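Local coordinates for protein yersinopine dehydrogenase (Yersinia pestis, PDB 6C4M) that catalyses the NADPH-dependent reductive condensation of pyruvate with an aminobutanoate intermediate, the last step in making the metallophore yersinopine, at residues K58-R61 with L62-L66; C93-Q97 with L98-V102; L283-T286 with Q287-P291; V359-T362 with A363-V366. All blocks are in the same frame, centred on the assembly; numbering follows the deposited sequence.

Interaction 1: residues K58-R61 with L62-L66; sequences KGER and LKQYL. With NAP (NADP nicotinamide-adenine-dinucleotide phosphate), chain B.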
loop_
_atom_site.group_PDB
_atom_site.type_symbol
_atom_site.label_atom_id
_atom_site.label_comp_id
_atom_site.label_asym_id
_atom_site.label_seq_id
_atom_site.Cartn_x
_atom_site.Cartn_y
_atom_site.Cartn_z
ATOM N N LYS A 58 4.514 33.691 -20.086
ATOM C CA LYS A 58 3.580 33.996 -18.995
ATOM C C LYS A 58 3.861 35.366 -18.380
ATOM O O LYS A 58 2.937 36.135 -18.094
ATOM C CB LYS A 58 3.661 32.919 -17.917
ATOM C CG LYS A 58 2.534 32.991 -16.877
ATOM C CD LYS A 58 3.056 32.837 -15.450
ATOM C CE LYS A 58 3.875 34.041 -14.990
ATOM N NZ LYS A 58 4.445 33.828 -13.630
ATOM N N GLY A 59 5.135 35.664 -18.129
ATOM C CA GLY A 59 5.489 36.963 -17.583
ATOM C C GLY A 59 5.053 38.096 -18.485
ATOM O O GLY A 59 4.485 39.082 -18.024
ATOM N N GLU A 60 5.282 37.954 -19.793
ATOM C CA GLU A 60 4.866 38.983 -20.737
ATOM C C GLU A 60 3.357 39.196 -20.695
ATOM O O GLU A 60 2.882 40.334 -20.744
ATOM C CB GLU A 60 5.321 38.603 -22.151
ATOM C CG GLU A 60 5.276 39.757 -23.132
ATOM C CD GLU A 60 6.319 40.829 -22.831
ATOM O OE1 GLU A 60 7.359 40.485 -22.234
ATOM O OE2 GLU A 60 6.093 42.012 -23.184
ATOM N N ARG A 61 2.580 38.115 -20.629
ATOM C CA ARG A 61 1.133 38.276 -20.616
ATOM C C ARG A 61 0.668 38.959 -19.332
ATOM O O ARG A 61 -0.286 39.744 -19.354
ATOM C CB ARG A 61 0.455 36.911 -20.794
ATOM C CG ARG A 61 -1.011 37.001 -21.228
ATOM C CD ARG A 61 -1.491 35.749 -21.937
ATOM N NE ARG A 61 -2.237 34.849 -21.049
ATOM C CZ ARG A 61 -1.783 33.701 -20.540
ATOM N NH1 ARG A 61 -0.556 33.260 -20.803
ATOM N NH2 ARG A 61 -2.577 32.987 -19.753
ATOM N N LEU A 62 1.328 38.667 -18.210
ATOM C CA LEU A 62 1.009 39.327 -16.948
ATOM C C LEU A 62 1.489 40.768 -16.961
ATOM O O LEU A 62 0.833 41.656 -16.397
ATOM C CB LEU A 62 1.648 38.556 -15.790
ATOM C CG LEU A 62 1.552 39.144 -14.372
ATOM C CD1 LEU A 62 0.113 39.085 -13.891
ATOM C CD2 LEU A 62 2.490 38.384 -13.413
ATOM N N LYS A 63 2.640 41.017 -17.591
ATOM C CA LYS A 63 3.111 42.384 -17.750
ATOM C C LYS A 63 2.095 43.209 -18.521
ATOM O O LYS A 63 1.762 44.330 -18.133
ATOM C CB LYS A 63 4.458 42.392 -18.460
ATOM C CG LYS A 63 5.059 43.797 -18.639
ATOM C CD LYS A 63 6.367 43.724 -19.436
ATOM C CE LYS A 63 7.178 45.015 -19.333
ATOM N NZ LYS A 63 8.405 44.925 -20.170
ATOM N N GLN A 64 1.594 42.663 -19.629
ATOM C CA GLN A 64 0.582 43.360 -20.414
ATOM C C GLN A 64 -0.689 43.563 -19.605
ATOM O O GLN A 64 -1.241 44.667 -19.555
ATOM C CB GLN A 64 0.277 42.567 -21.686
ATOM C CG GLN A 64 1.433 42.494 -22.649
ATOM C CD GLN A 64 1.154 41.576 -23.822
ATOM O OE1 GLN A 64 0.121 40.892 -23.869
ATOM N NE2 GLN A 64 2.083 41.536 -24.760
ATOM N N TYR A 65 -1.188 42.494 -18.983
ATOM C CA TYR A 65 -2.415 42.616 -18.214
ATOM C C TYR A 65 -2.304 43.718 -17.159
ATOM O O TYR A 65 -3.213 44.538 -17.005
ATOM C CB TYR A 65 -2.753 41.280 -17.560
ATOM C CG TYR A 65 -3.733 41.443 -16.424
ATOM C CD1 TYR A 65 -5.100 41.424 -16.654
ATOM C CD2 TYR A 65 -3.287 41.654 -15.122
ATOM C CE1 TYR A 65 -5.999 41.583 -15.622
ATOM C CE2 TYR A 65 -4.181 41.817 -14.086
ATOM C CZ TYR A 65 -5.537 41.776 -14.343
ATOM O OH TYR A 65 -6.425 41.942 -13.307
ATOM N N LEU A 66 -1.200 43.746 -16.412
ATOM C CA LEU A 66 -1.117 44.666 -15.281
ATOM C C LEU A 66 -1.005 46.105 -15.730
ATOM O O LEU A 66 -1.501 47.002 -15.042
ATOM C CB LEU A 66 0.070 44.327 -14.401
ATOM C CG LEU A 66 -0.043 43.012 -13.660
ATOM C CD1 LEU A 66 1.279 42.767 -12.978
ATOM C CD2 LEU A 66 -1.187 43.068 -12.640
HETATM P PA NAP B . 6.914 28.770 -9.348
HETATM O O1A NAP B . 7.784 28.171 -8.312
HETATM O O2A NAP B . 6.473 27.731 -10.412
HETATM O O5B NAP B . 7.752 29.998 -10.048
HETATM C C5B NAP B . 7.856 31.191 -9.239
HETATM C C4B NAP B . 8.614 32.247 -10.066
HETATM O O4B NAP B . 10.004 31.630 -10.402
HETATM C C3B NAP B . 8.032 32.493 -11.184
HETATM O O3B NAP B . 8.184 33.902 -11.551
HETATM C C2B NAP B . 8.832 31.592 -12.304
HETATM O O2B NAP B . 8.722 32.219 -13.629
HETATM C C1B NAP B . 10.062 31.584 -11.933
HETATM N N9A NAP B . 10.589 30.251 -12.231
HETATM C C8A NAP B . 10.166 28.991 -12.038
HETATM N N7A NAP B . 11.117 28.214 -12.576
HETATM C C5A NAP B . 12.101 29.018 -13.088
HETATM C C6A NAP B . 13.263 28.647 -13.716
HETATM N N6A NAP B . 13.880 27.374 -14.093
HETATM N N1A NAP B . 14.110 29.598 -14.148
HETATM C C2A NAP B . 13.819 30.928 -13.949
HETATM N N3A NAP B . 12.662 31.290 -13.323
HETATM C C4A NAP B . 11.796 30.308 -12.884
HETATM O O3 NAP B . 5.567 29.365 -8.590
HETATM P PN NAP B . 5.062 29.211 -7.061
HETATM O O1N NAP B . 4.415 30.491 -6.762
HETATM O O2N NAP B . 4.078 28.016 -7.073
HETATM O O5D NAP B . 6.246 28.841 -5.944
HETATM C C5D NAP B . 6.878 29.882 -5.153
HETATM C C4D NAP B . 7.885 29.172 -4.225
HETATM O O4D NAP B . 7.106 28.187 -3.240
HETATM C C3D NAP B . 8.756 28.408 -4.853
HETATM O O3D NAP B . 9.981 28.374 -3.971
HETATM C C2D NAP B . 8.187 26.984 -4.849
HETATM O O2D NAP B . 9.215 26.112 -4.795
HETATM C C1D NAP B . 7.454 26.955 -3.494
HETATM N N1N NAP B . 6.237 26.108 -3.458
HETATM C C2N NAP B . 5.022 26.579 -3.814
HETATM C C3N NAP B . 3.900 25.724 -3.722
HETATM C C7N NAP B . 2.494 26.218 -4.125
HETATM O O7N NAP B . 1.530 25.761 -3.654
HETATM N N7N NAP B . 2.421 27.268 -5.105
HETATM C C4N NAP B . 4.041 24.435 -3.291
HETATM C C5N NAP B . 5.252 23.973 -2.944
HETATM C C6N NAP B . 6.367 24.815 -3.018
HETATM P P2B NAP B . 7.368 31.900 -14.605
HETATM O O1X NAP B . 7.618 30.571 -15.286
HETATM O O2X NAP B . 6.138 31.810 -13.767
HETATM O O3X NAP B . 7.272 32.977 -15.661
HETATM O O HOH W 1 7.339 44.230 -23.000
#
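The ammonium nitrogen of Lys58 donates to the ribose phosphate of NADP, with NZ 2.6 Å from O2X, and is also hydrogen-bonded to Ala30 O, Asn53 OD1 and Tyr174 OH. It sits in the first turn of helix 57-68 of a Rossmann-type fold, a place where a long cationic chain suits a cofactor carrying this extra phosphate. With CG anti to the backbone N (chi1 -168°), the chain bends at chi2 and chi3, and CE also comes within 3.4 Å of O2X.

Behind this head the helix runs regularly: Lys58 O accepts from Leu62 N at 3.0 Å, and Gly59 O from Lys63 N at 2.7 Å. Leucine suits the inner face, since Leu62 packs on Ala30 and Tyr202. The outer face is polar. Glu60 O accepts from Gln64 N at 2.9 Å, and Gln64 CG lies 3.2 Å from the same oxygen; the Gln64 amide is nearly perpendicular to the Glu60 carboxylate (85°).

Glu60 and Lys63 lie side by side, but the direct ion pair of Lys63 is with Asp96. One water bridges Glu60 and Lys63, donating to Glu60 OE2 at 2.6 Å and accepting from Lys63 NZ at 3.1 Å.

Interaction 2: residues C93-Q97 with L98-V102; sequences CYIDQ and LAQAV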
loop_
_atom_site.group_PDB
_atom_site.type_symbol
_atom_site.label_atom_id
_atom_site.label_comp_id
_atom_site.label_asym_id
_atom_site.label_seq_id
_atom_site.Cartn_x
_atom_site.Cartn_y
_atom_site.Cartn_z
ATOM N N CYS A 93 3.951 48.545 -8.692
ATOM C CA CYS A 93 5.081 48.568 -9.600
ATOM C C CYS A 93 5.324 47.148 -10.086
ATOM O O CYS A 93 5.383 46.228 -9.271
ATOM C CB CYS A 93 6.314 49.125 -8.891
ATOM S SG CYS A 93 7.765 49.184 -9.911
ATOM N N TYR A 94 5.446 46.972 -11.399
ATOM C CA TYR A 94 5.778 45.679 -11.981
ATOM C C TYR A 94 6.974 45.858 -12.894
ATOM O O TYR A 94 7.016 46.805 -13.687
ATOM C CB TYR A 94 4.599 45.091 -12.756
ATOM C CG TYR A 94 4.842 43.709 -13.347
ATOM C CD1 TYR A 94 5.371 43.552 -14.620
ATOM C CD2 TYR A 94 4.509 42.563 -12.633
ATOM C CE1 TYR A 94 5.569 42.277 -15.165
ATOM C CE2 TYR A 94 4.713 41.321 -13.147
ATOM C CZ TYR A 94 5.240 41.173 -14.418
ATOM O OH TYR A 94 5.416 39.908 -14.928
ATOM N N ILE A 95 7.956 44.963 -12.753
ATOM C CA ILE A 95 9.163 44.967 -13.565
ATOM C C ILE A 95 9.424 43.553 -14.068
ATOM O O ILE A 95 8.966 42.564 -13.487
ATOM C CB ILE A 95 10.388 45.474 -12.786
ATOM C CG1 ILE A 95 10.525 44.680 -11.481
ATOM C CG2 ILE A 95 10.278 46.998 -12.567
ATOM C CD1 ILE A 95 11.819 44.978 -10.696
ATOM N N ASP A 96 10.181 43.475 -15.162
ATOM C CA ASP A 96 10.613 42.205 -15.715
ATOM C C ASP A 96 12.111 42.179 -15.960
ATOM O O ASP A 96 12.594 41.291 -16.646
ATOM C CB ASP A 96 9.852 41.882 -17.005
ATOM C CG ASP A 96 10.232 42.786 -18.152
ATOM O OD1 ASP A 96 10.974 43.754 -17.908
ATOM O OD2 ASP A 96 9.768 42.524 -19.283
ATOM N N GLN A 97 12.848 43.113 -15.395
ATOM C CA GLN A 97 14.300 43.110 -15.433
ATOM C C GLN A 97 14.777 43.439 -14.032
ATOM O O GLN A 97 14.357 44.447 -13.453
ATOM C CB GLN A 97 14.869 44.141 -16.446
ATOM C CG GLN A 97 14.767 43.749 -17.912
ATOM C CD GLN A 97 15.345 42.364 -18.224
ATOM O OE1 GLN A 97 16.443 42.002 -17.782
ATOM N NE2 GLN A 97 14.587 41.575 -18.979
ATOM N N LEU A 98 15.629 42.586 -13.482
ATOM C CA LEU A 98 16.105 42.774 -12.121
ATOM C C LEU A 98 16.992 43.997 -11.995
ATOM O O LEU A 98 17.091 44.588 -10.902
ATOM C CB LEU A 98 16.836 41.518 -11.686
ATOM C CG LEU A 98 15.896 40.316 -11.489
ATOM C CD1 LEU A 98 16.686 39.015 -11.499
ATOM C CD2 LEU A 98 15.162 40.468 -10.188
ATOM N N ALA A 99 17.620 44.418 -13.091
ATOM C CA ALA A 99 18.314 45.700 -13.058
ATOM C C ALA A 99 17.374 46.843 -12.752
ATOM O O ALA A 99 17.841 47.919 -12.375
ATOM C CB ALA A 99 19.027 45.944 -14.388
ATOM N N GLN A 100 16.062 46.652 -12.891
ATOM C CA GLN A 100 15.099 47.666 -12.472
ATOM C C GLN A 100 14.639 47.493 -11.016
ATOM O O GLN A 100 13.731 48.213 -10.581
ATOM C CB GLN A 100 13.871 47.662 -13.395
ATOM C CG GLN A 100 14.133 48.127 -14.838
ATOM C CD GLN A 100 12.970 47.781 -15.771
ATOM O OE1 GLN A 100 12.366 46.701 -15.674
ATOM N NE2 GLN A 100 12.649 48.696 -16.673
ATOM N N ALA A 101 15.230 46.557 -10.263
ATOM C CA ALA A 101 14.874 46.355 -8.846
ATOM C C ALA A 101 15.642 47.377 -8.018
ATOM O O ALA A 101 16.674 47.091 -7.407
ATOM C CB ALA A 101 15.168 44.921 -8.409
ATOM N N VAL A 102 15.126 48.612 -8.022
ATOM C CA VAL A 102 15.811 49.766 -7.447
ATOM C C VAL A 102 14.807 50.692 -6.774
ATOM O O VAL A 102 13.613 50.678 -7.074
ATOM C CB VAL A 102 16.579 50.582 -8.507
ATOM C CG1 VAL A 102 17.553 49.708 -9.236
ATOM C CG2 VAL A 102 15.622 51.241 -9.478
HETATM O O HOH W 2 18.122 42.853 -15.756
HETATM O O HOH W 3 16.730 40.240 -15.115
#
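Gln97, Gln100 and Ile95 carry this contact, in which the chain leaves strand 93-95 and curls into a short 3-10 turn. Gln97 works at both ends. Its carbonyl O accepts from Gln100 N at 2.8 Å, with the donor standing 52° out of the carbonyl plane, as the tight curl of the turn requires. Its side chain, bent at chi2 (-52°), brings OE1 near the start of the turn, where two waters connect it to the backbone, a role that suits an exposed, flexible amide. One donates to OE1 at 2.8 Å and accepts from Ala99 N; the other, more distant from OE1 at 3.2 Å, accepts from Leu98 N.

Gln100 extends back beside the strand. Its aliphatic part runs antiparallel to the Ile95 side chain, with Gln100 CB 3.7 Å from Ile95 CG2, while OE1 reaches to 3.7 Å from Ile95 CB. The isoleucine divides its two branches: CG2 takes Gln100, and chi1 of 53° sends the other to Ala101, CD1 lying 4.1 Å from its CB. Alanine is small enough to fit against that methyl and also packs on Leu26.

Ala101 centres an inverse gamma turn, closed by a weak bond from Val102 N to Gln100 O. The arrangement starts the crossover of the Rossmann-type fold, from edge strand 93-95 past strands 49-52 and 25-28 to strand 107-110.

Interaction 3: residues L283-T286 with Q287-P291; sequences LYKT and QPEGP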
loop_
_atom_site.group_PDB
_atom_site.type_symbol
_atom_site.label_atom_id
_atom_site.label_comp_id
_atom_site.label_asym_id
_atom_site.label_seq_id
_atom_site.Cartn_x
_atom_site.Cartn_y
_atom_site.Cartn_z
ATOM N N LEU A 283 3.854 10.026 -8.996
ATOM C CA LEU A 283 5.028 10.180 -8.147
ATOM C C LEU A 283 4.913 9.425 -6.831
ATOM O O LEU A 283 5.934 8.971 -6.301
ATOM C CB LEU A 283 5.276 11.658 -7.877
ATOM C CG LEU A 283 6.574 11.998 -7.149
ATOM C CD1 LEU A 283 7.799 11.620 -7.965
ATOM C CD2 LEU A 283 6.581 13.491 -6.796
ATOM N N TYR A 284 3.706 9.290 -6.278
ATOM C CA TYR A 284 3.546 8.723 -4.943
ATOM C C TYR A 284 2.957 7.308 -4.961
ATOM O O TYR A 284 2.825 6.691 -3.900
ATOM C CB TYR A 284 2.707 9.689 -4.052
ATOM C CG TYR A 284 3.419 11.025 -3.748
ATOM C CD1 TYR A 284 4.350 11.120 -2.719
ATOM C CD2 TYR A 284 3.179 12.177 -4.515
ATOM C CE1 TYR A 284 5.021 12.309 -2.462
ATOM C CE2 TYR A 284 3.837 13.363 -4.258
ATOM C CZ TYR A 284 4.761 13.430 -3.236
ATOM O OH TYR A 284 5.433 14.613 -2.978
ATOM N N LYS A 285 2.658 6.745 -6.129
ATOM C CA LYS A 285 2.060 5.412 -6.189
ATOM C C LYS A 285 3.126 4.322 -6.116
ATOM O O LYS A 285 4.298 4.547 -6.429
ATOM C CB LYS A 285 1.250 5.236 -7.467
ATOM C CG LYS A 285 0.050 6.157 -7.561
ATOM C CD LYS A 285 -0.850 5.692 -8.683
ATOM C CE LYS A 285 -2.078 6.550 -8.791
ATOM N NZ LYS A 285 -2.707 6.394 -10.130
ATOM N N THR A 286 2.693 3.122 -5.715
ATOM C CA THR A 286 3.560 1.950 -5.654
ATOM C C THR A 286 3.788 1.361 -7.048
ATOM O O THR A 286 2.998 1.543 -7.978
ATOM C CB THR A 286 2.987 0.839 -4.764
ATOM O OG1 THR A 286 1.881 0.229 -5.429
ATOM C CG2 THR A 286 2.527 1.327 -3.426
ATOM N N GLN A 287 4.874 0.613 -7.166
ATOM C CA GLN A 287 5.185 -0.058 -8.425
ATOM C C GLN A 287 4.013 -0.939 -8.844
ATOM O O GLN A 287 3.376 -1.573 -7.991
ATOM C CB GLN A 287 6.452 -0.907 -8.290
ATOM C CG GLN A 287 7.733 -0.111 -8.061
ATOM C CD GLN A 287 8.265 0.545 -9.328
ATOM O OE1 GLN A 287 7.867 0.190 -10.439
ATOM N NE2 GLN A 287 9.192 1.500 -9.162
ATOM N N PRO A 288 3.701 -1.016 -10.144
ATOM C CA PRO A 288 4.396 -0.414 -11.284
ATOM C C PRO A 288 3.789 0.910 -11.765
ATOM O O PRO A 288 4.161 1.380 -12.839
ATOM C CB PRO A 288 4.252 -1.489 -12.363
ATOM C CG PRO A 288 2.898 -2.056 -12.092
ATOM C CD PRO A 288 2.676 -1.982 -10.586
ATOM N N GLU A 289 2.871 1.495 -10.987
ATOM C CA GLU A 289 2.240 2.745 -11.378
ATOM C C GLU A 289 3.046 3.958 -10.940
ATOM O O GLU A 289 2.831 5.052 -11.463
ATOM C CB GLU A 289 0.828 2.848 -10.790
ATOM C CG GLU A 289 -0.118 1.691 -11.176
ATOM C CD GLU A 289 -1.500 1.833 -10.566
ATOM O OE1 GLU A 289 -2.498 1.662 -11.300
ATOM O OE2 GLU A 289 -1.589 2.119 -9.349
ATOM N N GLY A 290 3.968 3.772 -10.010
ATOM C CA GLY A 290 4.820 4.823 -9.517
ATOM C C GLY A 290 5.994 4.168 -8.827
ATOM O O GLY A 290 6.132 2.929 -8.817
ATOM N N PRO A 291 6.839 4.985 -8.204
ATOM C CA PRO A 291 8.158 4.504 -7.758
ATOM C C PRO A 291 8.171 3.794 -6.424
ATOM O O PRO A 291 9.148 3.091 -6.135
ATOM C CB PRO A 291 8.979 5.807 -7.669
ATOM C CG PRO A 291 7.938 6.841 -7.335
ATOM C CD PRO A 291 6.715 6.456 -8.076
#
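The backbone from Thr286 to Glu289 folds into a type VI beta turn, with a cis peptide before Pro288 and a weak bond of 3.0 Å from Glu289 N to Thr286 O. The same oxygen accepts from Gly290 N at 3.2 Å, the donor lying 65° out of the carbonyl plane. Proline suits the turn because its peptide adopts the cis form readily. A side chain on Gly290 would run into Lys285 O; without one, the CA atoms of Gly290 and Lys285 come to 4.4 Å.

Lys285 runs extended beyond CG and crosses Glu289, Lys285 CD lying 3.7 Å from Glu289 OE2. Their charged ends stay beyond salt-bridge range, NZ to OE2 4.5 Å, and the lysine makes a cation-pi contact with Tyr282. Gln287 bends at chi2 (-77°); its NE2 bonds to Thr268 OG1 and makes a weak bond of 3.4 Å to Pro291 O.

The loop joins helix 267-274 to helix 294-313. On one side Leu283 comes about 5 Å, between side chains, from His260, the probable proton donor or acceptor; elsewhere Thr286, Pro288 and Glu289 pack on Val366 of the second subunit. The buried carbonyl of Leu283 has no hydrogen-bond partner in the model, and the ring of Pro291 sits against it, CG 3.1 Å from O.

Interaction 4: residues V359-T362 with A363-V366; sequences VRYT and ALLV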
loop_
_atom_site.group_PDB
_atom_site.type_symbol
_atom_site.label_atom_id
_atom_site.label_comp_id
_atom_site.label_asym_id
_atom_site.label_seq_id
_atom_site.Cartn_x
_atom_site.Cartn_y
_atom_site.Cartn_z
ATOM N N VAL A 359 5.010 1.947 5.118
ATOM C CA VAL A 359 3.634 1.955 5.605
ATOM C C VAL A 359 3.064 3.360 5.487
ATOM O O VAL A 359 1.937 3.560 5.001
ATOM C CB VAL A 359 3.553 1.407 7.049
ATOM C CG1 VAL A 359 2.149 1.559 7.594
ATOM C CG2 VAL A 359 3.907 -0.069 7.090
ATOM N N ARG A 360 3.848 4.357 5.894
ATOM C CA ARG A 360 3.388 5.733 5.777
ATOM C C ARG A 360 2.943 6.073 4.355
ATOM O O ARG A 360 1.825 6.554 4.151
ATOM C CB ARG A 360 4.487 6.680 6.239
ATOM C CG ARG A 360 3.949 8.039 6.515
ATOM C CD ARG A 360 4.568 9.027 5.628
ATOM N NE ARG A 360 3.943 10.317 5.831
ATOM C CZ ARG A 360 4.010 11.314 4.980
ATOM N NH1 ARG A 360 4.726 11.186 3.852
ATOM N NH2 ARG A 360 3.364 12.440 5.277
ATOM N N TYR A 361 3.796 5.815 3.342
ATOM C CA TYR A 361 3.414 6.176 1.979
ATOM C C TYR A 361 2.274 5.326 1.436
ATOM O O TYR A 361 1.475 5.808 0.622
ATOM C CB TYR A 361 4.644 6.151 1.072
ATOM C CG TYR A 361 5.395 7.437 1.266
ATOM C CD1 TYR A 361 5.065 8.565 0.530
ATOM C CD2 TYR A 361 6.397 7.548 2.223
ATOM C CE1 TYR A 361 5.706 9.784 0.748
ATOM C CE2 TYR A 361 7.043 8.760 2.453
ATOM C CZ TYR A 361 6.697 9.875 1.718
ATOM O OH TYR A 361 7.377 11.070 1.938
ATOM N N THR A 362 2.161 4.074 1.856
ATOM C CA THR A 362 0.972 3.299 1.497
ATOM C C THR A 362 -0.278 3.956 2.076
ATOM O O THR A 362 -1.266 4.180 1.368
ATOM C CB THR A 362 1.137 1.860 1.987
ATOM O OG1 THR A 362 2.306 1.310 1.407
ATOM C CG2 THR A 362 -0.101 0.961 1.668
ATOM N N ALA A 363 -0.234 4.304 3.364
ATOM C CA ALA A 363 -1.403 4.894 4.022
ATOM C C ALA A 363 -1.809 6.211 3.367
ATOM O O ALA A 363 -3.002 6.527 3.272
ATOM C CB ALA A 363 -1.101 5.126 5.491
ATOM N N LEU A 364 -0.817 6.986 2.921
ATOM C CA LEU A 364 -1.041 8.290 2.297
ATOM C C LEU A 364 -1.950 8.195 1.079
ATOM O O LEU A 364 -2.741 9.106 0.821
ATOM C CB LEU A 364 0.316 8.892 1.891
ATOM C CG LEU A 364 0.673 10.345 2.187
ATOM C CD1 LEU A 364 0.381 10.723 3.624
ATOM C CD2 LEU A 364 2.174 10.630 1.855
ATOM N N LEU A 365 -1.863 7.101 0.330
ATOM C CA LEU A 365 -2.615 6.962 -0.909
ATOM C C LEU A 365 -4.083 6.631 -0.703
ATOM O O LEU A 365 -4.857 6.728 -1.660
ATOM C CB LEU A 365 -1.972 5.872 -1.753
ATOM C CG LEU A 365 -0.488 6.141 -2.000
ATOM C CD1 LEU A 365 0.191 4.974 -2.747
ATOM C CD2 LEU A 365 -0.334 7.454 -2.770
ATOM N N VAL A 366 -4.476 6.231 0.497
ATOM C CA VAL A 366 -5.881 6.009 0.809
ATOM C C VAL A 366 -6.484 7.334 1.276
ATOM O O VAL A 366 -7.556 7.737 0.825
ATOM C CB VAL A 366 -6.041 4.916 1.878
ATOM C CG1 VAL A 366 -7.510 4.553 2.056
ATOM C CG2 VAL A 366 -5.223 3.700 1.537
#
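One face of the Arg360 guanidinium is covered by the methyls of Leu364: CD1 lies 3.8 Å above the plane, displaced toward the rim, and CD2 comes 3.3 Å from NH1. At the edge, in the plane of the group, stands Tyr361 CE2. Leu364 CD2 also touches the tyrosine ring, 3.8 Å from Tyr361 CD1. Leucine fits here because CD2 reaches both flat groups while CD1 adds to the cover of the guanidinium. The Arg360 chain leaves opposite its backbone N (chi1 -163°) and bends at chi2, which carries the guanidinium to Leu364. Arginine tolerates the buried setting with its flat face on carbon while NH2 bonds to Tyr330 O.

These side chains belong to the last turns of helix 350-364, which lies at the dimer interface. Alpha-helical bonds run from Ala363 N to Val359 O (2.8 Å) and from Leu364 N to Arg360 O (2.9 Å). Leu365 N donates to Thr362 O, three residues back, at 3.2 Å and 57° out of the carbonyl plane. Thr362 OG1 bonds back to Phe358 O, four residues earlier, and Thr362 packs against Thr362 of the second subunit; Val359 packs on Phe358 of that neighbouring chain. Leu365 CG lies 3.3 Å from Tyr361 O.

Overall arrangement
The four contacts form two pairs well apart; interaction 2 lies across the chain's centre from interactions 3 and 4. Interactions 1 and 2 touch within the Rossmann-type cofactor domain, joined by a salt bridge and by Tyr94, which packs against the helix at Leu66. Both are partly buried, with water bridges on their polar outer surface; interaction 1 alone holds NADP directly. Interactions 3 and 4 are more buried and meet each other where Tyr284 and Lys285 lie against Leu365; both also reach the second subunit. Their chemistry relies more on backbone bonds and apolar cover, with few charged groups, one an irregular proline turn, the other a helix. Interactions 2 and 4 have centres about 45 Å apart.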